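Side-chain contacts in uncharacterized SRPBCC domain-containing protein (Micromonospora chersina, PDB 6V04), which is of unknown function but, as a START/Bet v1-like protein encoded in the dynemicin biosynthetic locus, probably takes part in making that enediyne antibiotic: residues 149-154 and 261-266; 171-176 and 267-272. All blocks are in the same frame, centred on the assembly; numbering follows the deposited sequence.

Contact 1: 149-154 and 261-266. With MG (magnesium ion), chain C.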
ATOM      1  N   GLN A 149       7.578   4.722   5.525  1.00 22.13           N
ATOM      2  CA  GLN A 149       7.390   5.303   6.849  1.00 21.97           C
ATOM      3  C   GLN A 149       5.947   5.304   7.325  1.00 23.96           C
ATOM      4  O   GLN A 149       5.723   5.414   8.535  1.00 24.70           O
ATOM      5  CB  GLN A 149       7.930   6.727   6.890  1.00 21.44           C
ATOM      6  CG  GLN A 149       7.184   7.730   6.031  1.00 22.84           C
ATOM      7  CD  GLN A 149       7.944   9.040   5.904  1.00 24.99           C
ATOM      8  OE1 GLN A 149       9.098   9.069   5.463  1.00 25.54           O
ATOM      9  NE2 GLN A 149       7.302  10.130   6.296  1.00 31.20           N
ATOM     10  N   GLU A 150       4.964   5.226   6.432  1.00 23.64           N
ATOM     11  CA  GLU A 150       3.559   5.217   6.822  1.00 22.55           C
ATOM     12  C   GLU A 150       2.892   3.959   6.291  1.00 20.41           C
ATOM     13  O   GLU A 150       3.355   3.366   5.306  1.00 21.16           O
ATOM     14  CB  GLU A 150       2.812   6.462   6.322  1.00 30.93           C
ATOM     15  CG  GLU A 150       3.116   6.872   4.906  1.00 39.02           C
ATOM     16  CD  GLU A 150       2.591   8.263   4.612  1.00 74.17           C
ATOM     17  OE1 GLU A 150       1.355   8.434   4.594  1.00 72.10           O
ATOM     18  OE2 GLU A 150       3.413   9.186   4.435  1.00 76.11           O
ATOM     19  N   ILE A 151       1.860   3.507   7.021  1.00 20.37           N
ATOM     20  CA  ILE A 151       1.001   2.391   6.637  1.00 20.95           C
ATOM     21  C   ILE A 151      -0.285   2.966   6.078  1.00 21.18           C
ATOM     22  O   ILE A 151      -0.859   3.894   6.664  1.00 22.41           O
ATOM     23  CB  ILE A 151       0.676   1.482   7.834  1.00 20.18           C
ATOM     24  CG1 ILE A 151       1.951   0.867   8.401  1.00 20.64           C
ATOM     25  CG2 ILE A 151      -0.306   0.398   7.444  1.00 22.39           C
ATOM     26  CD1 ILE A 151       1.728   0.171   9.730  1.00 23.05           C
ATOM     27  N   ASP A 152      -0.767   2.407   4.968  1.00 22.54           N
ATOM     28  CA  ASP A 152      -2.112   2.743   4.519  1.00 21.93           C
ATOM     29  C   ASP A 152      -2.689   1.544   3.786  1.00 23.43           C
ATOM     30  O   ASP A 152      -1.994   0.579   3.464  1.00 25.79           O
ATOM     31  CB  ASP A 152      -2.129   4.008   3.669  1.00 26.02           C
ATOM     32  CG  ASP A 152      -1.024   4.059   2.678  1.00 29.70           C
ATOM     33  OD1 ASP A 152      -0.871   3.073   1.937  1.00 31.98           O
ATOM     34  OD2 ASP A 152      -0.312   5.088   2.643  1.00 37.23           O
ATOM     35  N   GLY A 153      -3.987   1.589   3.570  1.00 22.73           N
ATOM     36  CA  GLY A 153      -4.648   0.529   2.849  1.00 23.41           C
ATOM     37  C   GLY A 153      -6.102   0.900   2.705  1.00 23.32           C
ATOM     38  O   GLY A 153      -6.601   1.810   3.378  1.00 23.72           O
ATOM     39  N   SER A 154      -6.786   0.174   1.826  1.00 24.47           N
ATOM     40  CA  SER A 154      -8.210   0.385   1.652  1.00 22.89           C
ATOM     41  C   SER A 154      -8.880  -0.891   1.173  1.00 23.97           C
ATOM     42  O   SER A 154      -8.241  -1.796   0.625  1.00 25.03           O
ATOM     43  CB  SER A 154      -8.507   1.513   0.659  1.00 25.73           C
ATOM     44  OG  SER A 154      -8.336   1.067  -0.675  1.00 29.63           O
ATOM     45  N   ARG A 261       4.849  -5.372  11.245  1.00 22.44           N
ATOM     46  CA  ARG A 261       3.855  -6.125  12.004  1.00 22.79           C
ATOM     47  C   ARG A 261       2.506  -5.423  12.009  1.00 21.20           C
ATOM     48  O   ARG A 261       1.458  -6.073  11.887  1.00 22.53           O
ATOM     49  CB  ARG A 261       4.336  -6.334  13.432  1.00 24.40           C
ATOM     50  CG  ARG A 261       5.587  -7.197  13.551  1.00 27.72           C
ATOM     51  CD  ARG A 261       6.064  -7.262  14.994  1.00 27.49           C
ATOM     52  NE  ARG A 261       5.076  -7.931  15.840  1.00 27.48           N
ATOM     53  CZ  ARG A 261       4.725  -7.554  17.066  1.00 29.01           C
ATOM     54  NH1 ARG A 261       5.282  -6.500  17.654  1.00 37.26           N
ATOM     55  NH2 ARG A 261       3.821  -8.260  17.724  1.00 27.90           N
ATOM     56  N   PHE A 262       2.504  -4.103  12.189  1.00 21.25           N
ATOM     57  CA  PHE A 262       1.243  -3.376  12.142  1.00 21.27           C
ATOM     58  C   PHE A 262       0.644  -3.394  10.744  1.00 21.22           C
ATOM     59  O   PHE A 262      -0.584  -3.447  10.609  1.00 21.72           O
ATOM     60  CB  PHE A 262       1.443  -1.946  12.638  1.00 20.06           C
ATOM     61  CG  PHE A 262       1.353  -1.802  14.136  1.00 20.57           C
ATOM     62  CD1 PHE A 262       2.437  -2.094  14.946  1.00 20.96           C
ATOM     63  CD2 PHE A 262       0.190  -1.357  14.738  1.00 21.90           C
ATOM     64  CE1 PHE A 262       2.359  -1.941  16.321  1.00 22.71           C
ATOM     65  CE2 PHE A 262       0.109  -1.196  16.112  1.00 22.93           C
ATOM     66  CZ  PHE A 262       1.192  -1.494  16.908  1.00 21.71           C
ATOM     67  N   ALA A 263       1.468  -3.384   9.689  1.00 20.47           N
ATOM     68  CA  ALA A 263       0.901  -3.471   8.339  1.00 20.26           C
ATOM     69  C   ALA A 263       0.154  -4.784   8.139  1.00 22.16           C
ATOM     70  O   ALA A 263      -0.925  -4.815   7.527  1.00 22.33           O
ATOM     71  CB  ALA A 263       2.004  -3.314   7.292  1.00 22.12           C
ATOM     72  N   ALA A 264       0.720  -5.885   8.628  1.00 20.78           N
ATOM     73  CA  ALA A 264       0.040  -7.168   8.515  1.00 21.67           C
ATOM     74  C   ALA A 264      -1.243  -7.165   9.328  1.00 23.53           C
ATOM     75  O   ALA A 264      -2.245  -7.778   8.931  1.00 23.01           O
ATOM     76  CB  ALA A 264       0.974  -8.278   8.982  1.00 24.40           C
ATOM     77  N   THR A 265      -1.228  -6.489  10.478  1.00 21.74           N
ATOM     78  CA  THR A 265      -2.425  -6.402  11.308  1.00 21.74           C
ATOM     79  C   THR A 265      -3.521  -5.635  10.587  1.00 22.42           C
ATOM     80  O   THR A 265      -4.686  -6.055  10.580  1.00 23.01           O
ATOM     81  CB  THR A 265      -2.084  -5.743  12.639  1.00 22.30           C
ATOM     82  OG1 THR A 265      -1.193  -6.602  13.355  1.00 27.03           O
ATOM     83  CG2 THR A 265      -3.310  -5.530  13.498  1.00 24.05           C
ATOM     84  N   TRP A 266      -3.172  -4.502   9.971  1.00 20.93           N
ATOM     85  CA  TRP A 266      -4.176  -3.728   9.251  1.00 19.54           C
ATOM     86  C   TRP A 266      -4.682  -4.478   8.028  1.00 23.59           C
ATOM     87  O   TRP A 266      -5.873  -4.398   7.705  1.00 22.74           O
ATOM     88  CB  TRP A 266      -3.618  -2.362   8.859  1.00 19.89           C
ATOM     89  CG  TRP A 266      -3.651  -1.402  10.003  1.00 20.47           C
ATOM     90  CD1 TRP A 266      -2.581  -0.893  10.695  1.00 21.69           C
ATOM     91  CD2 TRP A 266      -4.825  -0.854  10.629  1.00 21.02           C
ATOM     92  NE1 TRP A 266      -3.021  -0.059  11.685  1.00 22.37           N
ATOM     93  CE2 TRP A 266      -4.392  -0.022  11.673  1.00 20.97           C
ATOM     94  CE3 TRP A 266      -6.199  -0.990  10.397  1.00 22.53           C
ATOM     95  CZ2 TRP A 266      -5.273   0.670  12.490  1.00 23.34           C
ATOM     96  CZ3 TRP A 266      -7.080  -0.289  11.200  1.00 23.52           C
ATOM     97  CH2 TRP A 266      -6.621   0.538  12.225  1.00 25.05           C
TER
HETATM   98 MG    MG C 302      10.618  10.357   4.989  1.00 23.13          MG
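Ile151 carries this contact, meeting Phe262, Ala263 and Trp266 of the helix with its two outer methyls. Two residues earlier, Gln149 runs the other way: with CG between the backbone N and the carbonyl carbon (chi1 66°) and the chain extended beyond, its amide oxygen OE1 reaches the magnesium ion at 2.0 Å. Glu150 O accepts a hydrogen bond from Arg259 NH2, earlier on the same helix. At Ile151 the side chain turns inward. CG1 lies anti to the carbonyl carbon (chi1 -62°) and carries Ile151 CD1 onto the helix backbone, 3.6 Å from Phe262 CB. Ile151 CD1 also sits 3.6 Å from Ala263 N and, more loosely, 4.3 Å from Ala263 CB. On the other branch, Ile151 CG2 comes obliquely to the Trp266 ring, 4.2 Å from Trp266 CD1. Beyond its CB, Phe262 leads away, its ring meeting Trp245 and Phe197, while Trp266 NE1 is satisfied by His242 ND1. Asp152 leaves the strand away from the helix, and its OD1 forms a salt bridge with Arg148 NH1. Backbone hydrogen bonds of Ile151 to His242 and of Gly153 to Val240 tie the strand to its neighbour 236-243. Strand and helix segments run 14° from parallel with axes 8.8 Å apart at closest, an edge strand packed on the long C-terminal helix as in the helix-grip fold of START/Bet v1-like proteins.

Contact 2: 171-176 and 267-272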
ATOM      1  N   VAL A 171     -15.628  -3.340  17.161  1.00 31.15           N
ATOM      2  CA  VAL A 171     -14.987  -4.543  17.696  1.00 32.39           C
ATOM      3  C   VAL A 171     -15.171  -5.729  16.754  1.00 36.84           C
ATOM      4  O   VAL A 171     -14.449  -6.728  16.866  1.00 36.47           O
ATOM      5  CB  VAL A 171     -15.518  -4.867  19.101  1.00 44.72           C
ATOM      6  CG1 VAL A 171     -14.863  -6.135  19.632  1.00 54.04           C
ATOM      7  CG2 VAL A 171     -15.259  -3.699  20.055  1.00 45.40           C
ATOM      8  N   ASP A 172     -16.111  -5.632  15.810  1.00 31.29           N
ATOM      9  CA  ASP A 172     -16.305  -6.689  14.823  1.00 32.52           C
ATOM     10  C   ASP A 172     -15.080  -6.886  13.936  1.00 33.02           C
ATOM     11  O   ASP A 172     -14.859  -7.992  13.431  1.00 33.91           O
ATOM     12  CB  ASP A 172     -17.506  -6.376  13.921  1.00 32.43           C
ATOM     13  CG  ASP A 172     -18.853  -6.413  14.654  1.00 40.04           C
ATOM     14  OD1 ASP A 172     -18.946  -6.969  15.770  1.00 40.14           O
ATOM     15  OD2 ASP A 172     -19.848  -5.895  14.088  1.00 38.78           O
ATOM     16  N   TRP A 173     -14.295  -5.834  13.696  1.00 26.35           N
ATOM     17  CA  TRP A 173     -13.211  -5.928  12.722  1.00 27.33           C
ATOM     18  C   TRP A 173     -11.872  -5.358  13.189  1.00 27.37           C
ATOM     19  O   TRP A 173     -10.838  -5.703  12.593  1.00 28.67           O
ATOM     20  CB  TRP A 173     -13.626  -5.249  11.402  1.00 28.01           C
ATOM     21  CG  TRP A 173     -13.752  -3.759  11.466  1.00 25.12           C
ATOM     22  CD1 TRP A 173     -14.794  -3.034  11.991  1.00 28.63           C
ATOM     23  CD2 TRP A 173     -12.800  -2.807  10.996  1.00 22.79           C
ATOM     24  NE1 TRP A 173     -14.539  -1.693  11.878  1.00 25.63           N
ATOM     25  CE2 TRP A 173     -13.319  -1.524  11.274  1.00 24.05           C
ATOM     26  CE3 TRP A 173     -11.549  -2.911  10.365  1.00 25.33           C
ATOM     27  CZ2 TRP A 173     -12.636  -0.359  10.940  1.00 24.51           C
ATOM     28  CZ3 TRP A 173     -10.881  -1.758  10.033  1.00 23.95           C
ATOM     29  CH2 TRP A 173     -11.426  -0.494  10.320  1.00 26.94           C
ATOM     30  N   LEU A 174     -11.841  -4.512  14.234  1.00 25.22           N
ATOM     31  CA  LEU A 174     -10.572  -3.976  14.712  1.00 25.43           C
ATOM     32  C   LEU A 174     -10.025  -4.837  15.843  1.00 26.04           C
ATOM     33  O   LEU A 174     -10.791  -5.375  16.642  1.00 26.79           O
ATOM     34  CB  LEU A 174     -10.744  -2.549  15.222  1.00 25.10           C
ATOM     35  CG  LEU A 174     -10.910  -1.497  14.124  1.00 24.43           C
ATOM     36  CD1 LEU A 174     -11.438  -0.196  14.694  1.00 29.73           C
ATOM     37  CD2 LEU A 174      -9.589  -1.258  13.422  1.00 25.84           C
ATOM     38  N   PRO A 175      -8.702  -4.954  15.942  1.00 24.60           N
ATOM     39  CA  PRO A 175      -8.076  -5.763  17.013  1.00 25.23           C
ATOM     40  C   PRO A 175      -7.947  -4.980  18.311  1.00 29.27           C
ATOM     41  O   PRO A 175      -6.854  -4.683  18.792  1.00 29.35           O
ATOM     42  CB  PRO A 175      -6.715  -6.102  16.400  1.00 28.88           C
ATOM     43  CG  PRO A 175      -6.380  -4.878  15.631  1.00 26.57           C
ATOM     44  CD  PRO A 175      -7.685  -4.403  15.029  1.00 22.53           C
ATOM     45  N   ILE A 176      -9.090  -4.635  18.904  1.00 26.69           N
ATOM     46  CA  ILE A 176      -9.128  -3.752  20.060  1.00 28.54           C
ATOM     47  C   ILE A 176      -9.932  -4.398  21.183  1.00 32.95           C
ATOM     48  O   ILE A 176     -10.739  -5.305  20.965  1.00 34.89           O
ATOM     49  CB  ILE A 176      -9.718  -2.369  19.696  1.00 27.45           C
ATOM     50  CG1 ILE A 176     -11.139  -2.520  19.151  1.00 33.71           C
ATOM     51  CG2 ILE A 176      -8.830  -1.686  18.676  1.00 26.93           C
ATOM     52  CD1 ILE A 176     -11.850  -1.187  18.887  1.00 33.38           C
ATOM     53  N   THR A 267      -3.811  -5.232   7.353  1.00 21.09           N
ATOM     54  CA  THR A 267      -4.259  -6.061   6.238  1.00 20.30           C
ATOM     55  C   THR A 267      -5.328  -7.044   6.701  1.00 23.72           C
ATOM     56  O   THR A 267      -6.369  -7.198   6.052  1.00 23.47           O
ATOM     57  CB  THR A 267      -3.067  -6.790   5.622  1.00 21.37           C
ATOM     58  OG1 THR A 267      -2.117  -5.830   5.131  1.00 23.06           O
ATOM     59  CG2 THR A 267      -3.497  -7.688   4.489  1.00 25.07           C
ATOM     60  N   ALA A 268      -5.105  -7.684   7.847  1.00 22.48           N
ATOM     61  CA  ALA A 268      -6.083  -8.621   8.392  1.00 20.98           C
ATOM     62  C   ALA A 268      -7.374  -7.911   8.786  1.00 24.23           C
ATOM     63  O   ALA A 268      -8.474  -8.457   8.612  1.00 25.00           O
ATOM     64  CB  ALA A 268      -5.481  -9.332   9.592  1.00 24.33           C
ATOM     65  N   ALA A 269      -7.262  -6.707   9.338  1.00 23.32           N
ATOM     66  CA  ALA A 269      -8.449  -5.971   9.758  1.00 20.37           C
ATOM     67  C   ALA A 269      -9.304  -5.580   8.563  1.00 23.02           C
ATOM     68  O   ALA A 269     -10.531  -5.711   8.608  1.00 24.75           O
ATOM     69  CB  ALA A 269      -8.048  -4.734  10.551  1.00 23.26           C
ATOM     70  N   LEU A 270      -8.679  -5.077   7.495  1.00 22.14           N
ATOM     71  CA  LEU A 270      -9.435  -4.727   6.296  1.00 21.79           C
ATOM     72  C   LEU A 270     -10.137  -5.951   5.732  1.00 26.46           C
ATOM     73  O   LEU A 270     -11.287  -5.867   5.285  1.00 24.92           O
ATOM     74  CB  LEU A 270      -8.500  -4.102   5.261  1.00 21.84           C
ATOM     75  CG  LEU A 270      -7.925  -2.733   5.643  1.00 23.21           C
ATOM     76  CD1 LEU A 270      -6.857  -2.319   4.668  1.00 25.31           C
ATOM     77  CD2 LEU A 270      -9.007  -1.646   5.746  1.00 25.25           C
ATOM     78  N   SER A 271      -9.457  -7.100   5.724  0.59 24.82           N
ATOM     79  CA  SER A 271     -10.094  -8.323   5.244  0.59 25.93           C
ATOM     80  C   SER A 271     -11.292  -8.683   6.105  0.59 28.75           C
ATOM     81  O   SER A 271     -12.348  -9.073   5.589  0.59 29.93           O
ATOM     82  CB  SER A 271      -9.092  -9.475   5.232  0.59 29.79           C
ATOM     83  OG  SER A 271      -8.066  -9.244   4.290  0.59 33.11           O
ATOM     84  N   LEU A 272     -11.148  -8.556   7.421  1.00 27.36           N
ATOM     85  CA  LEU A 272     -12.241  -8.904   8.317  1.00 26.76           C
ATOM     86  C   LEU A 272     -13.419  -7.961   8.127  1.00 28.85           C
ATOM     87  O   LEU A 272     -14.578  -8.392   8.141  1.00 30.35           O
ATOM     88  CB  LEU A 272     -11.733  -8.885   9.757  1.00 28.66           C
ATOM     89  CG  LEU A 272     -12.704  -9.285  10.857  1.00 31.97           C
ATOM     90  CD1 LEU A 272     -13.334 -10.644  10.564  1.00 32.61           C
ATOM     91  CD2 LEU A 272     -11.954  -9.303  12.173  1.00 30.46           C
TER
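Apolar packing of Trp173 and the backbone around it against Ala269 and Leu272 joins the short, weakly bonded helix 170-173 to the long C-terminal helix 252-277, with no hydrogen bond between the two segments. Trp173 comes to the helix with the edge of its indole: Trp173 CE3 lies 3.5 Å from Ala269 O, which sits near the ring plane, and 4.0 Å from Ala269 CB. Ala269 CB in turn lies 3.6 Å from Trp173 O, so the helix surface meets both ring and main chain closely. CG of Trp173 stands between its own N and carbonyl carbon (chi1 69°), which turns the benzo edge of the ring to Ala269. One ring face is covered by Leu174, whose CG is 3.6 Å above the plane, over its centre. Leu272, with CG anti to the backbone N (chi1 -177°), lays its CD2 on the turn, 3.4 Å from Asp172 O and 3.6 Å from Trp173 CA. Alanine in place of Leu272 would probably open a gap beside the Asp172 carbonyl and take away the packing on Trp173 CA. The polar ends turn to the segment before: Trp173 NE1 hydrogen-bonds to Pro164 O, and Asp172 OD2 accepts from Trp162 NE1. Beyond Leu174, Pro175 centres an inverse gamma turn, touches Thr265 of the long helix and leads into strand 176-178, beside strand 183-187.

The two contacts lie with their centres 12 Å apart on consecutive stretches of helix 252-277, which supplies 261-266 to contact 1 and 267-272 to contact 2. Their other halves precede it, 149-154 first and 171-176 next, so the pairings cross along the chain. Strands 151-157 and 176-178 are the outermost strands of one seven-stranded antiparallel sheet. Contact 1 joins the helix to the first of them, and contact 2 joins it to the short helix that precedes the second. The contacts also touch directly: Trp266 CZ3 is 3.5 Å from Leu174 CD2, and Leu270 CD1 packs on Gly153 and Ser154. The magnesium ion lies at the contact 1 end.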